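PDB 3P1T: putative histidinol-phosphate aminotransferase from Burkholderia pseudomallei, which probably transfers the amino group of L-histidinol phosphate to 2-oxoglutarate as a pyridoxal-phosphate-dependent aminotransferase of histidine biosynthesis. Local coordinates for residues Val19-Asn24 and Glu321-Leu326; Asp82-Glu87 and Ala218-Lys223; Pro144-Gly149 and Gly305-His310; Val174-Phe179 and Ala249-Thr254. All blocks are in the same frame, centred on the assembly; numbering follows the deposited sequence.

Contact 1. Residues Val19-Asn24 and Glu321-Leu326; sequences VCLAFN and EDNDRL
The amide of Asn-323 is gripped at both ends beside Leu-21: OD1 accepts from Gly-318 N, ND2 gives to Gln-257 OE1 on helix 244-267, and Leu-21 CD2 rests 4.1 Å from that OD1. Both bonds come from outside the two segments and fix the rotation of the amide. Strand 19-20 is an edge strand of the small domain's four-stranded sheet in a fold type I aminotransferase. It runs parallel to strand 299-303, with backbone bonds from Val-19 and Leu-21 to Gln-300, and helix 320-333 covers one side.

Val-19 meets the helix with its two methyls divided. A chi1 of 164° sets CG1 opposite the residue's own N and brings it to Asp-322, 4.0 Å from the backbone O, an oxygen already taken by Leu-326 N in the helix. CG2 goes to Arg-325, whose chain bends at chi2 and chi3, bringing CB, CG, CD and NH1 all against the methyl: CD approaches CG2 to 3.8 Å, NH1 lies as near, and CB and CG are slightly farther. The guanidinium is held beyond the contact, NH2 giving to Arg-297 O and NH1 weakly to Gln-17 O. Asp-322 turns CB to Leu-21 and OD1 toward Val-19 CG2, while OD2 forms a long, weak ion pair with Arg-319.

Leu-21 splits its branches in the same fashion. Its CD2 lies 3.9 Å from Asp-322 CB, and its CD1 packs on Leu-326, 3.8 Å from CB and 4.1 Å from CD1.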
loop_
_atom_site.group_PDB
_atom_site.type_symbol
_atom_site.label_atom_id
_atom_site.label_comp_id
_atom_site.label_asym_id
_atom_site.label_seq_id
_atom_site.Cartn_x
_atom_site.Cartn_y
_atom_site.Cartn_z
ATOM N N VAL A 19 -9.127 26.155 11.850
ATOM C CA VAL A 19 -9.606 25.010 12.615
ATOM C C VAL A 19 -10.271 24.013 11.652
ATOM O O VAL A 19 -11.202 24.387 10.930
ATOM C CB VAL A 19 -10.582 25.519 13.734
ATOM C CG1 VAL A 19 -11.434 24.403 14.325
ATOM C CG2 VAL A 19 -9.833 26.254 14.843
ATOM N N CYS A 20 -9.778 22.751 11.633
ATOM C CA CYS A 20 -10.342 21.680 10.795
ATOM C C CYS A 20 -10.915 20.601 11.699
ATOM O O CYS A 20 -10.194 19.918 12.428
ATOM C CB CYS A 20 -9.329 21.104 9.800
ATOM S SG CYS A 20 -10.026 19.897 8.610
ATOM N N LEU A 21 -12.231 20.484 11.653
ATOM C CA LEU A 21 -13.042 19.503 12.354
ATOM C C LEU A 21 -13.902 18.823 11.306
ATOM O O LEU A 21 -15.124 18.775 11.448
ATOM C CB LEU A 21 -13.893 20.192 13.461
ATOM C CG LEU A 21 -13.230 21.138 14.464
ATOM C CD1 LEU A 21 -14.269 21.958 15.186
ATOM C CD2 LEU A 21 -12.390 20.392 15.469
ATOM N N ALA A 22 -13.274 18.361 10.206
ATOM C CA ALA A 22 -14.011 17.795 9.072
ATOM C C ALA A 22 -13.622 16.350 8.710
ATOM O O ALA A 22 -14.411 15.710 8.011
ATOM C CB ALA A 22 -13.788 18.672 7.845
ATOM N N PHE A 23 -12.421 15.847 9.114
ATOM C CA PHE A 23 -11.990 14.509 8.667
ATOM C C PHE A 23 -11.802 13.494 9.794
ATOM O O PHE A 23 -11.256 12.416 9.529
ATOM C CB PHE A 23 -10.680 14.596 7.876
ATOM C CG PHE A 23 -10.822 15.474 6.669
ATOM C CD1 PHE A 23 -11.564 15.056 5.573
ATOM C CD2 PHE A 23 -10.256 16.741 6.641
ATOM C CE1 PHE A 23 -11.752 15.896 4.477
ATOM C CE2 PHE A 23 -10.421 17.571 5.528
ATOM C CZ PHE A 23 -11.172 17.142 4.459
ATOM N N ASN A 24 -12.316 13.785 11.008
ATOM C CA ASN A 24 -12.289 12.876 12.165
ATOM C C ASN A 24 -10.852 12.454 12.512
ATOM O O ASN A 24 -10.632 11.318 12.953
ATOM C CB ASN A 24 -13.164 11.617 11.908
ATOM C CG ASN A 24 -14.623 11.900 11.690
ATOM O OD1 ASN A 24 -15.196 12.875 12.205
ATOM N ND2 ASN A 24 -15.266 11.026 10.945
ATOM N N GLU A 321 -9.538 23.954 22.670
ATOM C CA GLU A 321 -9.440 25.276 22.031
ATOM C C GLU A 321 -10.126 25.287 20.642
ATOM O O GLU A 321 -10.721 26.311 20.291
ATOM C CB GLU A 321 -7.972 25.768 21.914
ATOM C CG GLU A 321 -6.966 24.825 21.243
ATOM C CD GLU A 321 -6.150 23.861 22.102
ATOM O OE1 GLU A 321 -6.738 23.106 22.913
ATOM O OE2 GLU A 321 -4.918 23.790 21.880
ATOM N N ASP A 322 -10.088 24.154 19.895
ATOM C CA ASP A 322 -10.743 23.979 18.581
ATOM C C ASP A 322 -12.273 23.987 18.712
ATOM O O ASP A 322 -12.969 24.712 17.992
ATOM C CB ASP A 322 -10.295 22.670 17.920
ATOM C CG ASP A 322 -8.818 22.593 17.602
ATOM O OD1 ASP A 322 -8.181 23.678 17.462
ATOM O OD2 ASP A 322 -8.294 21.442 17.458
ATOM N N ASN A 323 -12.777 23.191 19.666
ATOM C CA ASN A 323 -14.188 23.069 20.003
ATOM C C ASN A 323 -14.719 24.406 20.526
ATOM O O ASN A 323 -15.869 24.743 20.231
ATOM C CB ASN A 323 -14.389 21.951 21.017
ATOM C CG ASN A 323 -13.899 20.600 20.542
ATOM O OD1 ASN A 323 -13.725 20.345 19.348
ATOM N ND2 ASN A 323 -13.655 19.704 21.476
ATOM N N ASP A 324 -13.861 25.189 21.246
ATOM C CA ASP A 324 -14.165 26.553 21.727
ATOM C C ASP A 324 -14.499 27.476 20.531
ATOM O O ASP A 324 -15.526 28.158 20.545
ATOM C CB ASP A 324 -12.983 27.152 22.549
ATOM C CG ASP A 324 -12.842 26.780 24.029
ATOM O OD1 ASP A 324 -13.806 26.199 24.599
ATOM O OD2 ASP A 324 -11.796 27.147 24.643
ATOM N N ARG A 325 -13.634 27.440 19.480
ATOM C CA ARG A 325 -13.742 28.220 18.241
ATOM C C ARG A 325 -15.056 27.900 17.509
ATOM O O ARG A 325 -15.778 28.834 17.132
ATOM C CB ARG A 325 -12.532 27.961 17.324
ATOM C CG ARG A 325 -11.232 28.618 17.818
ATOM C CD ARG A 325 -10.555 29.471 16.755
ATOM N NE ARG A 325 -11.521 30.375 16.128
ATOM C CZ ARG A 325 -11.715 30.495 14.819
ATOM N NH1 ARG A 325 -10.945 29.832 13.959
ATOM N NH2 ARG A 325 -12.645 31.318 14.355
ATOM N N LEU A 326 -15.373 26.588 17.361
ATOM C CA LEU A 326 -16.587 26.112 16.712
ATOM C C LEU A 326 -17.830 26.583 17.446
ATOM O O LEU A 326 -18.751 27.109 16.808
ATOM C CB LEU A 326 -16.634 24.581 16.597
ATOM C CG LEU A 326 -17.982 24.086 16.068
ATOM C CD1 LEU A 326 -17.894 23.678 14.630
ATOM C CD2 LEU A 326 -18.669 23.111 17.015
#

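Contact 2. Residues Asp82-Glu87 and Ala218-Lys223; sequences DRISAE and AAMKRK
The guanidinium of Arg-83 has the backbone O of Lys-223 over one face, 3.3 Å above the plane and displaced toward the rim. NH1 is 3.5 Å from that oxygen, but the angle is too poor for a hydrogen bond. The guanidinium is held by others: NE makes a salt bridge with Glu-79 OE2, and Trp-225 of the same chain offers a cation-pi contact. Lys-223 O in turn accepts from Arg-106 NH1 of the second subunit, so the carbonyl beside Arg-83 belongs to the dimer interface as well.

The second flat group is the carboxylate of Glu-87. Lys-223 NZ gives to its OE2 over 3.1 Å in a salt bridge, arriving on the syn side and 22° out of the carboxylate plane. The two side chains approach from opposite directions. Lys-223 is stretched out beyond CG, with CD and CE also close to OE2. In Glu-87, CG lies beside the backbone N (chi1 -61°), 3.7 Å from Met-220 CG; the bend at chi2 then carries the acid to the lysine.

Met-220, a selenomethionine, fills the middle. Its selenium sits 3.7 Å from Arg-83 O and 3.8 Å from Ile-84 CG1, so it bears on the backbone of one helix turn and on the apolar branch next to it.

Helix 76-87 and helix 214-221 thus meet with the salt bridge to one side and the selenium between them. Beneath them run neighbouring antiparallel strands of the seven-stranded sheet: Met-220 touches Met-72 of strand 71-74 and, together with Ile-84, Leu-210 of strand 208-211.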
loop_
_atom_site.group_PDB
_atom_site.type_symbol
_atom_site.label_atom_id
_atom_site.label_comp_id
_atom_site.label_asym_id
_atom_site.label_seq_id
_atom_site.Cartn_x
_atom_site.Cartn_y
_atom_site.Cartn_z
ATOM N N ASP A 82 -11.913 -4.732 -0.969
ATOM C CA ASP A 82 -11.503 -5.346 -2.241
ATOM C C ASP A 82 -11.129 -6.807 -2.086
ATOM O O ASP A 82 -11.622 -7.632 -2.855
ATOM C CB ASP A 82 -10.316 -4.607 -2.885
ATOM C CG ASP A 82 -10.652 -3.312 -3.605
ATOM O OD1 ASP A 82 -11.815 -2.877 -3.536
ATOM O OD2 ASP A 82 -9.765 -2.770 -4.291
ATOM N N ARG A 83 -10.279 -7.143 -1.103
ATOM C CA ARG A 83 -9.825 -8.521 -0.945
ATOM C C ARG A 83 -10.984 -9.425 -0.471
ATOM O O ARG A 83 -11.056 -10.561 -0.925
ATOM C CB ARG A 83 -8.618 -8.605 -0.006
ATOM C CG ARG A 83 -7.459 -7.782 -0.558
ATOM C CD ARG A 83 -6.142 -8.513 -0.618
ATOM N NE ARG A 83 -5.093 -7.670 -1.192
ATOM C CZ ARG A 83 -4.805 -7.619 -2.489
ATOM N NH1 ARG A 83 -5.478 -8.361 -3.358
ATOM N NH2 ARG A 83 -3.837 -6.836 -2.927
ATOM N N ILE A 84 -11.935 -8.904 0.342
ATOM C CA ILE A 84 -13.091 -9.680 0.784
ATOM C C ILE A 84 -14.023 -9.906 -0.409
ATOM O O ILE A 84 -14.423 -11.048 -0.658
ATOM C CB ILE A 84 -13.847 -9.031 1.990
ATOM C CG1 ILE A 84 -12.999 -9.105 3.265
ATOM C CG2 ILE A 84 -15.209 -9.720 2.234
ATOM C CD1 ILE A 84 -13.607 -8.375 4.467
ATOM N N SER A 85 -14.367 -8.828 -1.144
ATOM C CA SER A 85 -15.298 -8.905 -2.276
ATOM C C SER A 85 -14.740 -9.826 -3.389
ATOM O O SER A 85 -15.527 -10.525 -4.012
ATOM C CB SER A 85 -15.631 -7.519 -2.827
ATOM O OG SER A 85 -14.543 -6.866 -3.461
ATOM N N ALA A 86 -13.411 -9.875 -3.600
ATOM C CA ALA A 86 -12.785 -10.763 -4.594
ATOM C C ALA A 86 -13.025 -12.267 -4.257
ATOM O O ALA A 86 -12.992 -13.106 -5.159
ATOM C CB ALA A 86 -11.292 -10.486 -4.688
ATOM N N GLU A 87 -13.302 -12.590 -2.984
ATOM C CA GLU A 87 -13.553 -13.965 -2.545
ATOM C C GLU A 87 -15.041 -14.314 -2.587
ATOM O O GLU A 87 -15.369 -15.498 -2.543
ATOM C CB GLU A 87 -13.009 -14.191 -1.108
ATOM C CG GLU A 87 -11.506 -13.981 -0.950
ATOM C CD GLU A 87 -10.612 -14.762 -1.895
ATOM O OE1 GLU A 87 -10.790 -15.997 -2.029
ATOM O OE2 GLU A 87 -9.731 -14.126 -2.516
ATOM N N ALA A 218 -6.010 -16.762 5.163
ATOM C CA ALA A 218 -4.854 -17.365 4.486
ATOM C C ALA A 218 -4.931 -17.191 2.950
ATOM O O ALA A 218 -3.909 -16.896 2.318
ATOM C CB ALA A 218 -4.751 -18.846 4.837
ATOM N N ALA A 219 -6.135 -17.377 2.360
ATOM C CA ALA A 219 -6.350 -17.238 0.915
ATOM C C ALA A 219 -6.215 -15.771 0.460
ATOM O O ALA A 219 -5.715 -15.528 -0.646
ATOM C CB ALA A 219 -7.717 -17.777 0.533
HETATM N N MSE A 220 -6.658 -14.799 1.300
HETATM C CA MSE A 220 -6.548 -13.384 0.953
HETATM C C MSE A 220 -5.086 -12.917 1.115
HETATM O O MSE A 220 -4.613 -12.162 0.263
HETATM C CB MSE A 220 -7.506 -12.510 1.791
HETATM C CG MSE A 220 -8.972 -12.663 1.428
HETATM SE SE MSE A 220 -10.108 -11.521 2.514
HETATM C CE MSE A 220 -9.774 -12.255 4.214
ATOM N N LYS A 221 -4.371 -13.375 2.185
ATOM C CA LYS A 221 -2.947 -13.067 2.428
ATOM C C LYS A 221 -2.113 -13.447 1.229
ATOM O O LYS A 221 -1.228 -12.691 0.835
ATOM C CB LYS A 221 -2.410 -13.775 3.683
ATOM C CG LYS A 221 -2.806 -13.091 4.980
ATOM C CD LYS A 221 -2.217 -13.786 6.172
ATOM C CE LYS A 221 -2.587 -13.061 7.437
ATOM N NZ LYS A 221 -2.039 -13.715 8.656
ATOM N N ARG A 222 -2.447 -14.591 0.616
ATOM C CA ARG A 222 -1.830 -15.134 -0.602
ATOM C C ARG A 222 -1.967 -14.159 -1.798
ATOM O O ARG A 222 -1.103 -14.130 -2.676
ATOM C CB ARG A 222 -2.482 -16.492 -0.964
ATOM C CG ARG A 222 -1.592 -17.701 -0.734
ATOM C CD ARG A 222 -2.280 -19.019 -1.066
ATOM N NE ARG A 222 -3.039 -19.559 0.068
ATOM C CZ ARG A 222 -4.305 -19.976 0.014
ATOM N NH1 ARG A 222 -4.989 -19.906 -1.129
ATOM N NH2 ARG A 222 -4.901 -20.451 1.100
ATOM N N LYS A 223 -3.036 -13.355 -1.816
ATOM C CA LYS A 223 -3.281 -12.430 -2.926
ATOM C C LYS A 223 -2.677 -11.038 -2.650
ATOM O O LYS A 223 -2.552 -10.246 -3.591
ATOM C CB LYS A 223 -4.794 -12.318 -3.233
ATOM C CG LYS A 223 -5.320 -13.608 -3.857
ATOM C CD LYS A 223 -6.774 -13.603 -4.158
ATOM C CE LYS A 223 -7.177 -14.921 -4.760
ATOM N NZ LYS A 223 -8.577 -14.890 -5.246
#

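Contact 3. Residues Pro144-Gly149 and Gly305-His310; sequences PSNPTG and GQFGLH
Pro-147 packs its ring atoms obliquely against CB and the CD2 side of Phe-307, the two side chains sliding past each other in opposite directions. CG of the proline is 3.7 Å from Phe-307 CD2, and its CD is as near Phe-307 CB. The same CG touches Leu-309 CD1 at 4.0 Å, a methyl that also meets Thr-148 CG2 at 3.9 Å, where the threonine and leucine side chains cross at about a right angle.

One step out, the cis peptide before Pro-147 sets the direction of the ring. Asn-146 holds its CG opposite the backbone N (chi1 177°), which carries OD1 to within 4.2 Å of Phe-307 CZ. That oxygen accepts from Arg-314 NH1, and ND2 gives to a bound tartrate, probably from the crystallisation liquor. Asn-Pro-Thr-Gly is a signature of this aminotransferase family, and the tartrate is consistent with a place for a carboxylate of glutamate or 2-oxoglutarate, as in relatives. Gly-149 N closes a turn onto Ser-145 O.

The proline loop follows strand 137-142 of the large sheet and precedes helix 154-163. Its partner joins antiparallel strands 299-303 and 312-316 of the small sheet, and Arg-314 touches Pro-147 and Phe-307.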
loop_
_atom_site.group_PDB
_atom_site.type_symbol
_atom_site.label_atom_id
_atom_site.label_comp_id
_atom_site.label_asym_id
_atom_site.label_seq_id
_atom_site.Cartn_x
_atom_site.Cartn_y
_atom_site.Cartn_z
ATOM N N PRO A 144 -19.523 1.929 15.293
ATOM C CA PRO A 144 -20.606 2.922 15.072
ATOM C C PRO A 144 -20.610 3.402 13.630
ATOM O O PRO A 144 -19.579 3.296 12.952
ATOM C CB PRO A 144 -20.247 4.059 16.046
ATOM C CG PRO A 144 -19.293 3.454 17.038
ATOM C CD PRO A 144 -18.518 2.450 16.236
ATOM N N SER A 145 -21.761 3.897 13.149
ATOM C CA SER A 145 -21.890 4.363 11.761
ATOM C C SER A 145 -21.325 5.774 11.518
ATOM O O SER A 145 -21.415 6.658 12.367
ATOM C CB SER A 145 -23.353 4.362 11.335
ATOM O OG SER A 145 -23.495 4.889 10.025
ATOM N N ASN A 146 -20.781 5.971 10.322
ATOM C CA ASN A 146 -20.294 7.253 9.816
ATOM C C ASN A 146 -21.274 7.676 8.721
ATOM O O ASN A 146 -21.496 6.862 7.822
ATOM C CB ASN A 146 -18.835 7.144 9.324
ATOM C CG ASN A 146 -18.244 8.399 8.720
ATOM O OD1 ASN A 146 -18.784 9.495 8.814
ATOM N ND2 ASN A 146 -17.100 8.262 8.085
ATOM N N PRO A 147 -22.000 8.827 8.821
ATOM C CA PRO A 147 -21.826 9.957 9.748
ATOM C C PRO A 147 -22.878 10.097 10.864
ATOM O O PRO A 147 -22.905 11.154 11.518
ATOM C CB PRO A 147 -21.976 11.141 8.792
ATOM C CG PRO A 147 -23.071 10.694 7.853
ATOM C CD PRO A 147 -22.945 9.190 7.740
ATOM N N THR A 148 -23.734 9.073 11.088
ATOM C CA THR A 148 -24.838 9.172 12.055
ATOM C C THR A 148 -24.357 9.038 13.496
ATOM O O THR A 148 -24.978 9.596 14.406
ATOM C CB THR A 148 -25.918 8.125 11.754
ATOM O OG1 THR A 148 -25.396 6.823 11.959
ATOM C CG2 THR A 148 -26.482 8.254 10.331
ATOM N N GLY A 149 -23.273 8.311 13.690
ATOM C CA GLY A 149 -22.709 8.053 15.005
ATOM C C GLY A 149 -23.516 7.044 15.791
ATOM O O GLY A 149 -23.301 6.875 16.984
ATOM N N GLY A 305 -23.921 15.593 3.094
ATOM C CA GLY A 305 -24.533 15.347 1.790
ATOM C C GLY A 305 -23.737 14.298 1.021
ATOM O O GLY A 305 -24.291 13.544 0.218
ATOM N N GLN A 306 -22.427 14.203 1.331
ATOM C CA GLN A 306 -21.464 13.248 0.792
ATOM C C GLN A 306 -21.895 11.819 1.076
ATOM O O GLN A 306 -21.555 10.912 0.317
ATOM C CB GLN A 306 -20.095 13.516 1.450
ATOM C CG GLN A 306 -18.932 12.756 0.830
ATOM C CD GLN A 306 -17.612 13.050 1.493
ATOM O OE1 GLN A 306 -17.291 14.188 1.874
ATOM N NE2 GLN A 306 -16.775 12.040 1.556
ATOM N N PHE A 307 -22.615 11.621 2.201
ATOM C CA PHE A 307 -23.070 10.319 2.683
ATOM C C PHE A 307 -24.589 10.119 2.477
ATOM O O PHE A 307 -25.121 9.110 2.918
ATOM C CB PHE A 307 -22.718 10.171 4.169
ATOM C CG PHE A 307 -21.291 10.543 4.471
ATOM C CD1 PHE A 307 -20.252 9.664 4.191
ATOM C CD2 PHE A 307 -20.979 11.783 5.016
ATOM C CE1 PHE A 307 -18.922 10.023 4.444
ATOM C CE2 PHE A 307 -19.652 12.138 5.275
ATOM C CZ PHE A 307 -18.632 11.255 4.988
ATOM N N GLY A 308 -25.242 11.036 1.768
ATOM C CA GLY A 308 -26.667 10.953 1.463
ATOM C C GLY A 308 -27.553 11.680 2.451
ATOM O O GLY A 308 -28.790 11.651 2.328
ATOM N N LEU A 309 -26.922 12.326 3.455
ATOM C CA LEU A 309 -27.625 13.092 4.474
ATOM C C LEU A 309 -27.460 14.578 4.211
ATOM O O LEU A 309 -26.784 15.278 4.971
ATOM C CB LEU A 309 -27.146 12.731 5.875
ATOM C CG LEU A 309 -27.840 11.581 6.530
ATOM C CD1 LEU A 309 -27.028 11.069 7.690
ATOM C CD2 LEU A 309 -29.235 11.958 6.977
ATOM N N HIS A 310 -28.102 15.065 3.135
ATOM C CA HIS A 310 -28.084 16.473 2.759
ATOM C C HIS A 310 -28.731 17.291 3.846
ATOM O O HIS A 310 -29.593 16.778 4.578
ATOM C CB HIS A 310 -28.799 16.687 1.427
ATOM C CG HIS A 310 -28.206 15.870 0.341
ATOM N ND1 HIS A 310 -28.648 14.575 0.086
ATOM C CD2 HIS A 310 -27.165 16.147 -0.477
ATOM C CE1 HIS A 310 -27.866 14.114 -0.877
ATOM N NE2 HIS A 310 -26.968 15.027 -1.259
#

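Contact 4. Residues Val174-Phe179 and Ala249-Thr254; sequences VDYSSF and AHIAKT
Tyr-176 and His-250 join through OH and NE2, 2.6 Å apart in a hydrogen bond that either may donate. Each ring receives the other's polar atom at its edge, in plane, though the planes stand at 80°. The first torsions differ: Tyr-176 places CG beside its own N (chi1 -52°), while His-250 turns its ring opposite the backbone N (chi1 157°), and the two side chains converge on the shared bond.

Thr-254, one helical turn on, uses its branches separately. CG2 goes out to the tyrosine, 3.6 Å from CD1. OG1 turns back and gives to His-250 O, the donor tilted from the carbonyl plane, while Thr-254 N reaches that oxygen from the opposite face. Ile-251 covers the neighbouring residue: CD1 packs 3.8 Å from Asp-175 CB, and CG2 lies by Asp-175 O. The acid beyond is occupied elsewhere, OD2 meeting Arg-247 in a salt bridge and accepting from Ser-199 OG.

The 174-176 turn is finished by Ser-177, whose OG gives to Val-174 O on a lone pair and accepts from Phe-179 N at 3.3 Å, an ST turn. Through the Tyr-176 to His-250 bond and the packing of Ile-251 and Thr-254, the loop between parallel strands 166-170 and 190-195 is fastened to helix 244-267, the long helix that in fold type I aminotransferases connects the large cofactor-binding domain with the small one.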
loop_
_atom_site.group_PDB
_atom_site.type_symbol
_atom_site.label_atom_id
_atom_site.label_comp_id
_atom_site.label_asym_id
_atom_site.label_seq_id
_atom_site.Cartn_x
_atom_site.Cartn_y
_atom_site.Cartn_z
ATOM N N VAL A 174 -15.029 2.316 16.965
ATOM C CA VAL A 174 -15.326 1.574 18.204
ATOM C C VAL A 174 -14.600 2.168 19.451
ATOM O O VAL A 174 -15.145 2.070 20.547
ATOM C CB VAL A 174 -14.985 0.065 18.072
ATOM C CG1 VAL A 174 -13.472 -0.179 18.053
ATOM C CG2 VAL A 174 -15.651 -0.759 19.173
ATOM N N ASP A 175 -13.410 2.780 19.300
ATOM C CA ASP A 175 -12.664 3.290 20.460
ATOM C C ASP A 175 -13.376 4.495 21.177
ATOM O O ASP A 175 -13.057 4.791 22.334
ATOM C CB ASP A 175 -11.238 3.676 20.059
ATOM C CG ASP A 175 -10.219 2.533 20.142
ATOM O OD1 ASP A 175 -10.621 1.385 20.500
ATOM O OD2 ASP A 175 -9.012 2.796 19.920
ATOM N N TYR A 176 -14.374 5.110 20.537
ATOM C CA TYR A 176 -15.139 6.189 21.151
ATOM C C TYR A 176 -16.519 5.685 21.593
ATOM O O TYR A 176 -17.376 6.497 21.978
ATOM C CB TYR A 176 -15.285 7.357 20.161
ATOM C CG TYR A 176 -13.965 7.815 19.583
ATOM C CD1 TYR A 176 -13.052 8.536 20.357
ATOM C CD2 TYR A 176 -13.612 7.506 18.275
ATOM C CE1 TYR A 176 -11.826 8.944 19.831
ATOM C CE2 TYR A 176 -12.389 7.900 17.744
ATOM C CZ TYR A 176 -11.504 8.628 18.519
ATOM O OH TYR A 176 -10.315 9.025 17.962
ATOM N N SER A 177 -16.747 4.353 21.524
ATOM C CA SER A 177 -18.048 3.780 21.834
ATOM C C SER A 177 -18.177 3.328 23.310
ATOM O O SER A 177 -17.280 3.535 24.151
ATOM C CB SER A 177 -18.344 2.603 20.917
ATOM O OG SER A 177 -17.583 1.467 21.290
ATOM N N SER A 178 -19.355 2.747 23.607
ATOM C CA SER A 178 -19.771 2.230 24.908
ATOM C C SER A 178 -19.600 0.712 24.961
ATOM O O SER A 178 -19.879 0.105 25.993
ATOM C CB SER A 178 -21.233 2.601 25.168
ATOM O OG SER A 178 -21.492 3.968 24.900
ATOM N N PHE A 179 -19.148 0.098 23.852
ATOM C CA PHE A 179 -19.014 -1.353 23.752
ATOM C C PHE A 179 -17.551 -1.770 23.450
ATOM O O PHE A 179 -17.322 -2.774 22.782
ATOM C CB PHE A 179 -19.990 -1.913 22.690
ATOM C CG PHE A 179 -19.956 -1.319 21.293
ATOM C CD1 PHE A 179 -19.155 -1.878 20.300
ATOM C CD2 PHE A 179 -20.802 -0.271 20.942
ATOM C CE1 PHE A 179 -19.163 -1.368 19.000
ATOM C CE2 PHE A 179 -20.800 0.242 19.641
ATOM C CZ PHE A 179 -19.980 -0.310 18.682
ATOM N N ALA A 249 -5.955 8.677 27.005
ATOM C CA ALA A 249 -6.122 10.092 27.353
ATOM C C ALA A 249 -6.888 10.829 26.231
ATOM O O ALA A 249 -7.747 11.668 26.518
ATOM C CB ALA A 249 -4.764 10.737 27.600
ATOM N N HIS A 250 -6.615 10.464 24.963
ATOM C CA HIS A 250 -7.282 11.027 23.792
ATOM C C HIS A 250 -8.747 10.584 23.766
ATOM O O HIS A 250 -9.619 11.399 23.476
ATOM C CB HIS A 250 -6.545 10.622 22.492
ATOM C CG HIS A 250 -7.400 10.669 21.275
ATOM N ND1 HIS A 250 -7.776 11.865 20.704
ATOM C CD2 HIS A 250 -7.950 9.658 20.565
ATOM C CE1 HIS A 250 -8.533 11.551 19.663
ATOM N NE2 HIS A 250 -8.672 10.238 19.543
ATOM N N ILE A 251 -9.015 9.301 24.067
ATOM C CA ILE A 251 -10.367 8.740 24.076
ATOM C C ILE A 251 -11.193 9.451 25.158
ATOM O O ILE A 251 -12.283 9.943 24.851
ATOM C CB ILE A 251 -10.307 7.195 24.283
ATOM C CG1 ILE A 251 -9.796 6.509 22.977
ATOM C CG2 ILE A 251 -11.669 6.624 24.719
ATOM C CD1 ILE A 251 -9.420 5.021 23.094
ATOM N N ALA A 252 -10.643 9.555 26.392
ATOM C CA ALA A 252 -11.296 10.183 27.540
ATOM C C ALA A 252 -11.673 11.639 27.246
ATOM O O ALA A 252 -12.826 12.026 27.480
ATOM C CB ALA A 252 -10.390 10.111 28.759
ATOM N N LYS A 253 -10.719 12.421 26.697
ATOM C CA LYS A 253 -10.889 13.833 26.332
ATOM C C LYS A 253 -11.931 13.966 25.217
ATOM O O LYS A 253 -12.775 14.858 25.294
ATOM C CB LYS A 253 -9.532 14.427 25.904
ATOM C CG LYS A 253 -9.504 15.909 25.529
ATOM C CD LYS A 253 -8.063 16.305 25.193
ATOM C CE LYS A 253 -7.920 17.709 24.672
ATOM N NZ LYS A 253 -6.493 18.062 24.426
ATOM N N THR A 254 -11.904 13.067 24.215
ATOM C CA THR A 254 -12.859 13.097 23.116
ATOM C C THR A 254 -14.293 12.843 23.651
ATOM O O THR A 254 -15.192 13.588 23.257
ATOM C CB THR A 254 -12.470 12.104 22.028
ATOM O OG1 THR A 254 -11.192 12.486 21.511
ATOM C CG2 THR A 254 -13.466 12.075 20.895
#

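Overall arrangement
From the N terminus, strand 19-20 is joined at once by contact 1 to the last helix, 320-333, so contact 1 closes a loop that holds the other three. Contact 2 then ties helix 76-87 to helix 214-221 at the far side of the large domain, its centre about 38 Å from that of contact 1. Contact 3 runs from the proline loop after strand 137-142 to the loop before strand 312-316, bridging the two sheets, and contact 4, from 174-179 to helix 244-267, nests inside it. Contact 2 crosses both. Contacts 3 and 4 touch, Pro-144 CD lying 3.6 Å from Val-174 N.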